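Local coordinates for SusD superfamily protein (Bacteroides vulgatus ATCC 8482, PDB 3JQ0), which probably binds nutrient glycans at the bacterial outer membrane, at residues 259-264 with 353-358; 450-453 with 459-462; 44-49 with 333-338; 87-92 with 102-107. One frame throughout, in Å; residues are numbered along the deposited sequence. Where two conformers were deposited one is given.

Overall arrangement
All four contacts are mainly apolar, with carbonyl or hydroxyl oxygens taking part in some; they differ in burial and in the elements joined. Contacts 1 and 2 are buried, each centred about 15 Å from the centre of the chain and on opposite sides of it. Contacts 3 and 4 are only partly buried, and their centres lie about 49 Å apart. Contact 4 pairs two long antiparallel helices and contact 2 two short consecutive ones, whereas contact 1 joins a segment leading into a short helix to a loop and contact 3 a turn to a strand. Aromatic rings work at edges or obliquely in contacts 1 and 3, while aliphatic branches dominate contacts 2 and 4. No element is shared between contacts.

Contact 1. Residues 259-264 with 353-358; sequences GYYRMR and RSFLDD
Tyr261 carries its CG anti to the backbone N (chi1 -180°), which swings the phenol out to Phe355; the phenyl ring of Phe355 instead leaves CB with CG anti to the carbonyl carbon (chi1 -67°), and the two side chains run roughly perpendicular. The tyrosine presents the CD2-CE2 edge of its ring. Its CE2 comes to 3.7 Å from Phe355 CD1, and the ring centroids are 5.5 Å apart with planes at 60°, an offset edge-to-face pair in which the edge of Tyr261 is directed to the face of Phe355. On the CD2 side of Phe355 the aliphatic root of Arg262 closes in, CB lying 3.9 Å from CD2. The arginine chain then bends at chi3, and its NE forms a salt bridge with Glu255, so the charged end is engaged apart from the apolar contact made by CB and CG. Tyr261 also meets Trp257 edge-to-face, extending the aromatic group. Phe355 sits at the centre of an inverse gamma turn in the loop ahead of strand 359-363. The arrangement is thus a small aromatic cluster, packing an inverse gamma turn against the chain leading into the short helix 262-265.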
loop_
_atom_site.group_PDB
_atom_site.type_symbol
_atom_site.label_atom_id
_atom_site.label_comp_id
_atom_site.label_asym_id
_atom_site.label_seq_id
_atom_site.Cartn_x
_atom_site.Cartn_y
_atom_site.Cartn_z
ATOM N N GLY A 259 -2.883 11.219 -11.211
ATOM C CA GLY A 259 -2.421 12.567 -10.932
ATOM C C GLY A 259 -2.362 12.930 -9.464
ATOM O O GLY A 259 -1.792 13.979 -9.159
ATOM N N TYR A 260 -2.951 12.120 -8.589
ATOM C CA TYR A 260 -3.051 12.443 -7.182
ATOM C C TYR A 260 -1.758 12.230 -6.408
ATOM O O TYR A 260 -1.678 12.643 -5.260
ATOM C CB TYR A 260 -4.252 11.728 -6.525
ATOM C CG TYR A 260 -5.581 12.238 -7.059
ATOM C CD1 TYR A 260 -6.087 13.474 -6.648
ATOM C CD2 TYR A 260 -6.298 11.539 -7.996
ATOM C CE1 TYR A 260 -7.308 13.977 -7.168
ATOM C CE2 TYR A 260 -7.522 12.028 -8.510
ATOM C CZ TYR A 260 -7.991 13.260 -8.113
ATOM O OH TYR A 260 -9.172 13.761 -8.607
ATOM N N TYR A 261 -0.771 11.559 -6.988
ATOM C CA TYR A 261 0.577 11.494 -6.363
ATOM C C TYR A 261 1.233 12.865 -6.503
ATOM O O TYR A 261 1.547 13.546 -5.527
ATOM C CB TYR A 261 1.393 10.355 -6.952
ATOM C CG TYR A 261 2.763 10.225 -6.358
ATOM C CD1 TYR A 261 2.921 9.598 -5.122
ATOM C CD2 TYR A 261 3.876 10.723 -6.974
ATOM C CE1 TYR A 261 4.143 9.416 -4.528
ATOM C CE2 TYR A 261 5.136 10.572 -6.363
ATOM C CZ TYR A 261 5.242 9.884 -5.129
ATOM O OH TYR A 261 6.473 9.674 -4.530
ATOM N N ARG A 262 1.373 13.296 -7.753
ATOM C CA ARG A 262 1.894 14.624 -8.069
ATOM C C ARG A 262 1.130 15.715 -7.320
ATOM O O ARG A 262 1.730 16.655 -6.798
ATOM C CB ARG A 262 1.735 14.844 -9.575
ATOM C CG ARG A 262 2.094 16.221 -10.072
ATOM C CD ARG A 262 2.158 16.314 -11.571
ATOM N NE ARG A 262 0.956 15.797 -12.201
ATOM C CZ ARG A 262 -0.142 16.484 -12.458
ATOM N NH1 ARG A 262 -0.201 17.781 -12.202
ATOM N NH2 ARG A 262 -1.196 15.893 -13.008
HETATM N N MSE A 263 -0.200 15.597 -7.294
HETATM C CA MSE A 263 -1.036 16.688 -6.788
HETATM C C MSE A 263 -1.385 16.578 -5.296
HETATM O O MSE A 263 -2.108 17.454 -4.793
HETATM C CB MSE A 263 -2.303 16.835 -7.624
HETATM C CG MSE A 263 -2.025 17.307 -9.046
HETATM SE SE MSE A 263 -1.316 19.103 -9.134
HETATM C CE MSE A 263 -2.909 20.075 -8.582
ATOM N N ARG A 264 -0.841 15.588 -4.592
ATOM C CA ARG A 264 -1.007 15.520 -3.140
ATOM C C ARG A 264 0.285 15.407 -2.342
ATOM O O ARG A 264 0.247 15.720 -1.152
ATOM C CB ARG A 264 -2.005 14.409 -2.744
ATOM C CG ARG A 264 -3.393 14.566 -3.328
ATOM C CD ARG A 264 -4.191 15.610 -2.635
ATOM N NE ARG A 264 -5.502 15.849 -3.236
ATOM C CZ ARG A 264 -5.803 16.811 -4.084
ATOM N NH1 ARG A 264 -4.908 17.613 -4.604
ATOM N NH2 ARG A 264 -7.092 16.988 -4.412
ATOM N N ARG A 353 9.003 16.753 -14.109
ATOM C CA ARG A 353 8.987 15.305 -13.998
ATOM C C ARG A 353 7.583 14.750 -14.277
ATOM O O ARG A 353 6.602 15.360 -13.892
ATOM C CB ARG A 353 9.432 14.912 -12.594
ATOM C CG ARG A 353 9.885 13.476 -12.442
ATOM C CD ARG A 353 11.240 13.189 -13.085
ATOM N NE ARG A 353 12.332 13.969 -12.535
ATOM C CZ ARG A 353 12.941 13.717 -11.371
ATOM N NH1 ARG A 353 12.534 12.736 -10.572
ATOM N NH2 ARG A 353 13.923 14.503 -10.958
ATOM N N SER A 354 7.552 13.603 -14.934
ATOM C CA SER A 354 6.314 12.894 -15.198
ATOM C C SER A 354 6.208 11.684 -14.278
ATOM O O SER A 354 7.060 10.784 -14.320
ATOM C CB SER A 354 6.271 12.459 -16.663
ATOM O OG SER A 354 6.251 13.608 -17.530
ATOM N N PHE A 355 5.170 11.652 -13.454
ATOM C CA PHE A 355 4.980 10.587 -12.452
ATOM C C PHE A 355 4.245 9.412 -13.049
ATOM O O PHE A 355 3.031 9.221 -12.848
ATOM C CB PHE A 355 4.334 11.191 -11.197
ATOM C CG PHE A 355 5.268 12.145 -10.513
ATOM C CD1 PHE A 355 6.304 11.670 -9.731
ATOM C CD2 PHE A 355 5.191 13.507 -10.708
ATOM C CE1 PHE A 355 7.209 12.501 -9.112
ATOM C CE2 PHE A 355 6.093 14.390 -10.054
ATOM C CZ PHE A 355 7.106 13.859 -9.281
ATOM N N LEU A 356 5.037 8.639 -13.791
ATOM C CA LEU A 356 4.553 7.517 -14.602
ATOM C C LEU A 356 5.053 6.177 -14.107
ATOM O O LEU A 356 4.991 5.194 -14.835
ATOM C CB LEU A 356 4.946 7.751 -16.056
ATOM C CG LEU A 356 4.376 9.016 -16.688
ATOM C CD1 LEU A 356 4.940 9.169 -18.154
ATOM C CD2 LEU A 356 2.873 9.024 -16.715
ATOM N N ASP A 357 5.523 6.127 -12.852
ATOM C CA ASP A 357 5.933 4.862 -12.273
ATOM C C ASP A 357 4.747 3.925 -12.134
ATOM O O ASP A 357 3.610 4.365 -11.940
ATOM C CB ASP A 357 6.496 5.054 -10.861
ATOM C CG ASP A 357 7.800 5.777 -10.865
ATOM O OD1 ASP A 357 8.762 5.264 -11.461
ATOM O OD2 ASP A 357 7.852 6.852 -10.212
ATOM N N ASP A 358 5.030 2.624 -12.194
ATOM C CA ASP A 358 4.051 1.659 -11.739
ATOM C C ASP A 358 3.852 1.778 -10.227
ATOM O O ASP A 358 4.754 2.220 -9.523
ATOM C CB ASP A 358 4.507 0.215 -12.052
ATOM C CG ASP A 358 4.444 -0.140 -13.530
ATOM O OD1 ASP A 358 3.938 0.670 -14.346
ATOM O OD2 ASP A 358 4.905 -1.272 -13.827
#

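Contact 2. Residues 450-453 with 459-462; sequences YDIR and YVHQ
This is a buried apolar contact between consecutive short helices, 448-455 and 457-463, close to the short link between them. The backbones approach closely, with Ile452 CA only 5.1 Å from Val460 CA, so that side chains of one helix touch backbone of the other. Ile452 and Val460 carry most of it. The ethyl branch of Ile452 takes chi1 68°, placing CG1 between its backbone N and carbonyl carbon; from there CD1 lies over the backbone of the second helix, 4.0 Å from Val460 CA. Its CG1 is 4.2 Å from Val460 CG2, and these two side chains meet nearly crosswise. Val460 in turn directs CG2 at the first helix, where it is 3.5 Å from the carbonyl O of Ile452 and 3.8 Å from Arg453 CA. The same methyl lies 4.2 Å from Arg453 CD, where the arginine and valine side chains run alongside in the same sense. Tyr459 contributes its root: CB stands 4.3 Å from Ile452 CB, while the ring leads away and packs on helix 430-441. Beyond CD, the Arg453 chain, bent at chi2 and chi3, carries its guanidinium to the carbonyl O of Arg120, to which NH2 donates a hydrogen bond. Leu471 adds a further apolar neighbour for both Arg453 and Val460. The chemistry implies cohesion by van der Waals packing of aliphatic groups and backbone, while NH2 of Arg453 finds its hydrogen-bond partner, Arg120 O, outside the interface.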
loop_
_atom_site.group_PDB
_atom_site.type_symbol
_atom_site.label_atom_id
_atom_site.label_comp_id
_atom_site.label_asym_id
_atom_site.label_seq_id
_atom_site.Cartn_x
_atom_site.Cartn_y
_atom_site.Cartn_z
ATOM N N TYR A 450 -3.212 -0.140 7.813
ATOM C CA TYR A 450 -3.678 -1.516 7.835
ATOM C C TYR A 450 -2.803 -2.365 8.760
ATOM O O TYR A 450 -3.324 -3.278 9.405
ATOM C CB TYR A 450 -3.734 -2.072 6.423
ATOM C CG TYR A 450 -4.878 -1.616 5.560
ATOM C CD1 TYR A 450 -6.132 -1.366 6.072
ATOM C CD2 TYR A 450 -4.758 -1.560 4.177
ATOM C CE1 TYR A 450 -7.216 -1.089 5.264
ATOM C CE2 TYR A 450 -5.824 -1.261 3.378
ATOM C CZ TYR A 450 -7.078 -1.088 3.894
ATOM O OH TYR A 450 -8.190 -0.871 3.107
ATOM N N ASP A 451 -1.495 -2.102 8.835
ATOM C CA ASP A 451 -0.615 -2.864 9.744
ATOM C C ASP A 451 -1.060 -2.724 11.182
ATOM O O ASP A 451 -1.164 -3.700 11.935
ATOM C CB ASP A 451 0.833 -2.335 9.649
ATOM C CG ASP A 451 1.575 -2.599 8.357
ATOM O OD1 ASP A 451 1.150 -3.461 7.577
ATOM O OD2 ASP A 451 2.650 -1.935 8.193
ATOM N N ILE A 452 -1.264 -1.492 11.639
ATOM C CA ILE A 452 -1.607 -1.261 13.027
ATOM C C ILE A 452 -3.020 -1.728 13.324
ATOM O O ILE A 452 -3.311 -2.277 14.385
ATOM C CB ILE A 452 -1.262 0.176 13.487
ATOM C CG1 ILE A 452 -2.130 1.242 12.824
ATOM C CG2 ILE A 452 0.234 0.424 13.294
ATOM C CD1 ILE A 452 -1.771 2.675 13.217
ATOM N N ARG A 453 -3.937 -1.533 12.370
ATOM C CA ARG A 453 -5.293 -2.040 12.508
ATOM C C ARG A 453 -5.312 -3.561 12.668
ATOM O O ARG A 453 -6.057 -4.089 13.515
ATOM C CB ARG A 453 -6.124 -1.661 11.289
ATOM C CG ARG A 453 -6.632 -0.218 11.333
ATOM C CD ARG A 453 -7.922 -0.103 12.117
ATOM N NE ARG A 453 -9.055 -0.644 11.339
ATOM C CZ ARG A 453 -9.901 -1.583 11.714
ATOM N NH1 ARG A 453 -9.772 -2.207 12.884
ATOM N NH2 ARG A 453 -10.880 -1.918 10.890
ATOM N N TYR A 459 -2.019 -1.083 19.301
ATOM C CA TYR A 459 -1.097 -0.576 18.306
ATOM C C TYR A 459 -1.659 0.626 17.542
ATOM O O TYR A 459 -0.943 1.599 17.300
ATOM C CB TYR A 459 -0.703 -1.699 17.342
ATOM C CG TYR A 459 0.006 -2.841 18.041
ATOM C CD1 TYR A 459 1.359 -2.831 18.312
ATOM C CD2 TYR A 459 -0.712 -3.901 18.578
ATOM C CE1 TYR A 459 1.964 -3.873 19.028
ATOM C CE2 TYR A 459 -0.146 -4.898 19.301
ATOM C CZ TYR A 459 1.207 -4.904 19.517
ATOM O OH TYR A 459 1.826 -5.926 20.219
ATOM N N VAL A 460 -2.928 0.586 17.172
ATOM C CA VAL A 460 -3.602 1.751 16.612
ATOM C C VAL A 460 -3.390 2.965 17.512
ATOM O O VAL A 460 -3.122 4.065 17.014
ATOM C CB VAL A 460 -5.095 1.473 16.381
ATOM C CG1 VAL A 460 -5.830 2.762 16.013
ATOM C CG2 VAL A 460 -5.332 0.385 15.369
ATOM N N HIS A 461 -3.548 2.800 18.817
ATOM C CA HIS A 461 -3.473 3.912 19.737
ATOM C C HIS A 461 -2.049 4.433 19.890
ATOM O O HIS A 461 -1.848 5.615 20.091
ATOM C CB HIS A 461 -4.128 3.487 21.036
ATOM C CG HIS A 461 -4.273 4.582 22.044
ATOM N ND1 HIS A 461 -4.757 5.832 21.733
ATOM C CD2 HIS A 461 -4.048 4.585 23.373
ATOM C CE1 HIS A 461 -4.817 6.560 22.825
ATOM N NE2 HIS A 461 -4.361 5.841 23.832
ATOM N N GLN A 462 -1.066 3.554 19.828
ATOM C CA GLN A 462 0.323 3.991 19.856
ATOM C C GLN A 462 0.683 4.829 18.650
ATOM O O GLN A 462 1.481 5.783 18.745
ATOM C CB GLN A 462 1.294 2.765 19.853
ATOM C CG GLN A 462 1.370 2.001 21.119
ATOM C CD GLN A 462 2.347 0.855 21.131
ATOM O OE1 GLN A 462 2.521 0.277 22.203
ATOM N NE2 GLN A 462 2.956 0.479 20.013
#

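Contact 3. Residues 44-49 with 333-338; sequences NPIGGE and SYFGPI
Ile46 projects from a type I beta turn, Pro45 to Gly48, and its side chain passes that of Phe335 head to tail. A chi1 of 64° tucks CG1 over the main chain, and with chi2 extended (-178°) the ethyl branch reaches CD1 to 3.8 Å from both Gly336 C and Pro337 O. The CG2 methyl approaches the strand as well, 4.1 Å from Phe335 O. The Phe335 ring swings opposite its own N (chi1 -171°), and this brings the CE2 side of the ring back to the turn. There CE2 meets Ile46 CB at 3.7 Å, while the carbonyl O of Ile46 lies at the ring edge, near its plane, 3.3 Å from CE2. The polar O thus faces the rim C-H groups, and the aliphatic carbons of Ile46 supply the apolar touch. Gln299 ties the two backbones together: its OE1 accepts from Ile46 N and its NE2 donates to Pro337 O. Lys325 forms a cation-pi pair with Phe335, placing a charge near the same ring. Gly336 offers the isoleucine branches bare backbone. With Phe335 and Gly336 both facing Val323, the site is a classic beta bulge in the two-stranded antiparallel sheet 320-326 with 332-339, packed against a beta turn.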
loop_
_atom_site.group_PDB
_atom_site.type_symbol
_atom_site.label_atom_id
_atom_site.label_comp_id
_atom_site.label_asym_id
_atom_site.label_seq_id
_atom_site.Cartn_x
_atom_site.Cartn_y
_atom_site.Cartn_z
ATOM N N ASN A 44 1.738 20.612 8.738
ATOM C CA ASN A 44 1.309 21.449 7.646
ATOM C C ASN A 44 2.278 21.297 6.477
ATOM O O ASN A 44 3.501 21.216 6.691
ATOM C CB ASN A 44 1.266 22.932 8.038
ATOM C CG ASN A 44 0.112 23.292 8.918
ATOM O OD1 ASN A 44 -0.758 22.471 9.202
ATOM N ND2 ASN A 44 0.024 24.554 9.279
ATOM N N PRO A 45 1.790 21.271 5.245
ATOM C CA PRO A 45 2.697 21.285 4.084
ATOM C C PRO A 45 3.793 22.351 4.234
ATOM O O PRO A 45 3.489 23.543 4.443
ATOM C CB PRO A 45 1.752 21.541 2.924
ATOM C CG PRO A 45 0.440 20.889 3.362
ATOM C CD PRO A 45 0.370 21.229 4.848
ATOM N N ILE A 46 5.038 21.952 4.105
ATOM C CA ILE A 46 6.111 22.881 4.332
ATOM C C ILE A 46 6.123 24.030 3.329
ATOM O O ILE A 46 6.582 25.130 3.664
ATOM C CB ILE A 46 7.481 22.205 4.434
ATOM C CG1 ILE A 46 7.920 21.507 3.117
ATOM C CG2 ILE A 46 7.485 21.239 5.624
ATOM C CD1 ILE A 46 9.276 20.781 3.196
ATOM N N GLY A 47 5.641 23.777 2.130
ATOM C CA GLY A 47 5.554 24.779 1.090
ATOM C C GLY A 47 4.409 25.747 1.233
ATOM O O GLY A 47 4.221 26.584 0.336
ATOM N N GLY A 48 3.603 25.610 2.283
ATOM C CA GLY A 48 2.545 26.581 2.563
ATOM C C GLY A 48 1.174 26.258 2.021
ATOM O O GLY A 48 0.247 27.008 2.229
ATOM N N GLU A 49 1.048 25.135 1.312
ATOM C CA GLU A 49 -0.246 24.751 0.758
ATOM C C GLU A 49 -1.287 24.562 1.843
ATOM O O GLU A 49 -1.028 23.945 2.861
ATOM C CB GLU A 49 -0.153 23.436 -0.006
ATOM C CG GLU A 49 0.731 23.403 -1.250
ATOM C CD GLU A 49 2.155 23.010 -1.029
ATOM O OE1 GLU A 49 2.724 23.320 0.008
ATOM O OE2 GLU A 49 2.686 22.359 -1.975
ATOM N N SER A 333 19.498 25.716 7.655
ATOM C CA SER A 333 18.639 25.052 8.640
ATOM C C SER A 333 17.740 24.028 7.928
ATOM O O SER A 333 17.176 24.339 6.872
ATOM C CB SER A 333 17.781 26.119 9.321
ATOM O OG SER A 333 18.622 26.978 10.088
ATOM N N TYR A 334 17.545 22.876 8.543
ATOM C CA TYR A 334 16.617 21.884 8.068
ATOM C C TYR A 334 15.213 22.462 8.047
ATOM O O TYR A 334 14.788 23.088 9.022
ATOM C CB TYR A 334 16.661 20.676 8.989
ATOM C CG TYR A 334 15.587 19.639 8.738
ATOM C CD1 TYR A 334 15.541 18.919 7.544
ATOM C CD2 TYR A 334 14.613 19.373 9.665
ATOM C CE1 TYR A 334 14.532 17.974 7.311
ATOM C CE2 TYR A 334 13.619 18.466 9.446
ATOM C CZ TYR A 334 13.596 17.737 8.267
ATOM O OH TYR A 334 12.616 16.805 8.016
ATOM N N PHE A 335 14.509 22.260 6.945
ATOM C CA PHE A 335 13.176 22.820 6.765
ATOM C C PHE A 335 12.117 21.711 6.790
ATOM O O PHE A 335 11.112 21.819 7.496
ATOM C CB PHE A 335 13.138 23.695 5.531
ATOM C CG PHE A 335 11.846 24.498 5.396
ATOM C CD1 PHE A 335 11.487 25.440 6.351
ATOM C CD2 PHE A 335 11.000 24.311 4.315
ATOM C CE1 PHE A 335 10.274 26.142 6.204
ATOM C CE2 PHE A 335 9.846 25.036 4.161
ATOM C CZ PHE A 335 9.480 25.934 5.107
ATOM N N GLY A 336 12.317 20.645 6.031
ATOM C CA GLY A 336 11.417 19.524 6.100
ATOM C C GLY A 336 11.728 18.510 5.032
ATOM O O GLY A 336 12.603 18.712 4.184
ATOM N N PRO A 337 10.933 17.432 5.011
ATOM C CA PRO A 337 11.133 16.355 4.025
ATOM C C PRO A 337 10.183 16.496 2.856
ATOM O O PRO A 337 9.048 17.012 3.007
ATOM C CB PRO A 337 10.815 15.101 4.852
ATOM C CG PRO A 337 9.706 15.564 5.733
ATOM C CD PRO A 337 9.976 17.005 6.065
ATOM N N ILE A 338 10.613 15.991 1.703
ATOM C CA ILE A 338 9.761 15.818 0.529
ATOM C C ILE A 338 9.677 14.325 0.196
ATOM O O ILE A 338 10.607 13.539 0.407
ATOM C CB ILE A 338 10.198 16.647 -0.701
ATOM C CG1 ILE A 338 11.583 16.229 -1.171
ATOM C CG2 ILE A 338 10.139 18.128 -0.397
ATOM C CD1 ILE A 338 11.983 16.781 -2.572
#

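Contact 4. Residues 87-92 with 102-107; sequences AKTTET and YYLGEA
Thr89 meets Tyr103 and Leu104 across a helical hairpin, in which helices 75-91 and 97-122 run antiparallel within an alpha-helical fold whose family belongs to the TPR clan. The local axes approach to 9.7 Å at 154° between their N-to-C directions. Thr89 can be followed outward from CB, which lies 3.9 Å from Leu104 CD2. From there the branches part. With chi1 -57°, OG1 lies beside the backbone N and hydrogen-bonds to the carbonyl O of Met85, one turn back, while CG2, anti to the backbone N, is the branch sent to the second helix. That methyl meets two neighbours: Leu104 CG at 3.8 Å and Tyr103 CB at 3.9 Å, and it stands at the edge of the tyrosine ring, near its plane. Thr89 and Leu104 interleave from opposing helices, each pointing past the other, whereas Thr90 lies transverse to Leu104. The phenol of Tyr103 continues to helix 9-25, where its OH hydrogen-bonds with Thr13 OG1, and Phe12 of that helix touches both Thr89 and Tyr103. On the more exposed flank, Thr90 OG1, hydrogen-bonded to Ile86 O, rests 3.6 Å from the Leu104 CD2 methyl.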
loop_
_atom_site.group_PDB
_atom_site.type_symbol
_atom_site.label_atom_id
_atom_site.label_comp_id
_atom_site.label_asym_id
_atom_site.label_seq_id
_atom_site.Cartn_x
_atom_site.Cartn_y
_atom_site.Cartn_z
ATOM N N ALA A 87 -19.614 -14.426 -14.552
ATOM C CA ALA A 87 -20.734 -15.138 -15.193
ATOM C C ALA A 87 -20.438 -15.500 -16.650
ATOM O O ALA A 87 -20.611 -16.663 -17.067
ATOM C CB ALA A 87 -21.975 -14.314 -15.112
ATOM N N LYS A 88 -19.975 -14.533 -17.432
ATOM C CA LYS A 88 -19.699 -14.777 -18.847
ATOM C C LYS A 88 -18.587 -15.784 -19.098
ATOM O O LYS A 88 -18.671 -16.606 -20.005
ATOM C CB LYS A 88 -19.419 -13.492 -19.618
ATOM C CG LYS A 88 -20.505 -12.470 -19.537
ATOM C CD LYS A 88 -21.845 -12.973 -20.093
ATOM C CE LYS A 88 -22.920 -11.876 -20.088
ATOM N NZ LYS A 88 -24.200 -12.373 -20.741
ATOM N N THR A 89 -17.551 -15.725 -18.266
ATOM C CA THR A 89 -16.423 -16.631 -18.397
ATOM C C THR A 89 -16.815 -18.040 -17.945
ATOM O O THR A 89 -16.355 -19.018 -18.531
ATOM C CB THR A 89 -15.220 -16.100 -17.618
ATOM O OG1 THR A 89 -14.904 -14.782 -18.099
ATOM C CG2 THR A 89 -13.992 -16.976 -17.752
ATOM N N THR A 90 -17.618 -18.143 -16.896
ATOM C CA THR A 90 -18.067 -19.478 -16.424
ATOM C C THR A 90 -18.930 -20.150 -17.514
ATOM O O THR A 90 -18.791 -21.360 -17.784
ATOM C CB THR A 90 -18.834 -19.372 -15.102
ATOM O OG1 THR A 90 -17.970 -18.810 -14.113
ATOM C CG2 THR A 90 -19.348 -20.758 -14.606
ATOM N N GLU A 91 -19.775 -19.356 -18.181
ATOM C CA GLU A 91 -20.754 -19.840 -19.185
ATOM C C GLU A 91 -20.133 -20.171 -20.537
ATOM O O GLU A 91 -20.654 -20.999 -21.292
ATOM C CB GLU A 91 -21.826 -18.766 -19.425
ATOM C CG GLU A 91 -22.801 -18.623 -18.266
ATOM C CD GLU A 91 -23.565 -17.277 -18.219
ATOM O OE1 GLU A 91 -23.442 -16.442 -19.137
ATOM O OE2 GLU A 91 -24.272 -17.046 -17.215
ATOM N N THR A 92 -19.066 -19.483 -20.915
ATOM C CA THR A 92 -18.569 -19.557 -22.276
ATOM C C THR A 92 -17.990 -20.913 -22.628
ATOM O O THR A 92 -17.441 -21.627 -21.777
ATOM C CB THR A 92 -17.502 -18.466 -22.569
ATOM O OG1 THR A 92 -17.293 -18.366 -23.991
ATOM C CG2 THR A 92 -16.183 -18.753 -21.877
ATOM N N TYR A 102 -7.799 -19.103 -16.042
ATOM C CA TYR A 102 -6.956 -17.984 -15.656
ATOM C C TYR A 102 -7.825 -16.744 -15.401
ATOM O O TYR A 102 -7.643 -16.028 -14.422
ATOM C CB TYR A 102 -5.855 -17.678 -16.690
ATOM C CG TYR A 102 -4.654 -16.997 -16.049
ATOM C CD1 TYR A 102 -3.693 -17.747 -15.356
ATOM C CD2 TYR A 102 -4.531 -15.610 -16.026
ATOM C CE1 TYR A 102 -2.637 -17.170 -14.746
ATOM C CE2 TYR A 102 -3.444 -15.005 -15.392
ATOM C CZ TYR A 102 -2.522 -15.795 -14.749
ATOM O OH TYR A 102 -1.455 -15.193 -14.114
ATOM N N TYR A 103 -8.768 -16.478 -16.307
ATOM C CA TYR A 103 -9.658 -15.337 -16.115
ATOM C C TYR A 103 -10.480 -15.482 -14.832
ATOM O O TYR A 103 -10.664 -14.494 -14.118
ATOM C CB TYR A 103 -10.613 -15.147 -17.272
ATOM C CG TYR A 103 -10.051 -14.632 -18.577
ATOM C CD1 TYR A 103 -9.124 -13.618 -18.629
ATOM C CD2 TYR A 103 -10.497 -15.149 -19.776
ATOM C CE1 TYR A 103 -8.671 -13.139 -19.801
ATOM C CE2 TYR A 103 -10.014 -14.702 -20.950
ATOM C CZ TYR A 103 -9.107 -13.691 -20.988
ATOM O OH TYR A 103 -8.634 -13.158 -22.184
ATOM N N LEU A 104 -10.973 -16.676 -14.520
ATOM C CA LEU A 104 -11.740 -16.880 -13.308
ATOM C C LEU A 104 -10.834 -16.683 -12.089
ATOM O O LEU A 104 -11.273 -16.067 -11.105
ATOM C CB LEU A 104 -12.409 -18.252 -13.313
ATOM C CG LEU A 104 -13.556 -18.417 -14.304
ATOM C CD1 LEU A 104 -14.068 -19.869 -14.384
ATOM C CD2 LEU A 104 -14.683 -17.473 -13.984
ATOM N N GLY A 105 -9.591 -17.170 -12.156
ATOM C CA GLY A 105 -8.670 -16.957 -11.039
ATOM C C GLY A 105 -8.515 -15.470 -10.784
ATOM O O GLY A 105 -8.585 -14.993 -9.627
ATOM N N GLU A 106 -8.372 -14.701 -11.858
ATOM C CA GLU A 106 -8.235 -13.266 -11.723
ATOM C C GLU A 106 -9.488 -12.576 -11.207
ATOM O O GLU A 106 -9.389 -11.677 -10.333
ATOM C CB GLU A 106 -7.791 -12.642 -13.035
ATOM C CG GLU A 106 -6.453 -13.119 -13.547
ATOM C CD GLU A 106 -6.003 -12.353 -14.755
ATOM O OE1 GLU A 106 -6.771 -12.274 -15.708
ATOM O OE2 GLU A 106 -4.833 -11.841 -14.805
ATOM N N ALA A 107 -10.655 -12.949 -11.735
ATOM C CA ALA A 107 -11.881 -12.266 -11.393
ATOM C C ALA A 107 -12.300 -12.540 -9.939
ATOM O O ALA A 107 -12.629 -11.614 -9.185
ATOM C CB ALA A 107 -12.989 -12.626 -12.380
#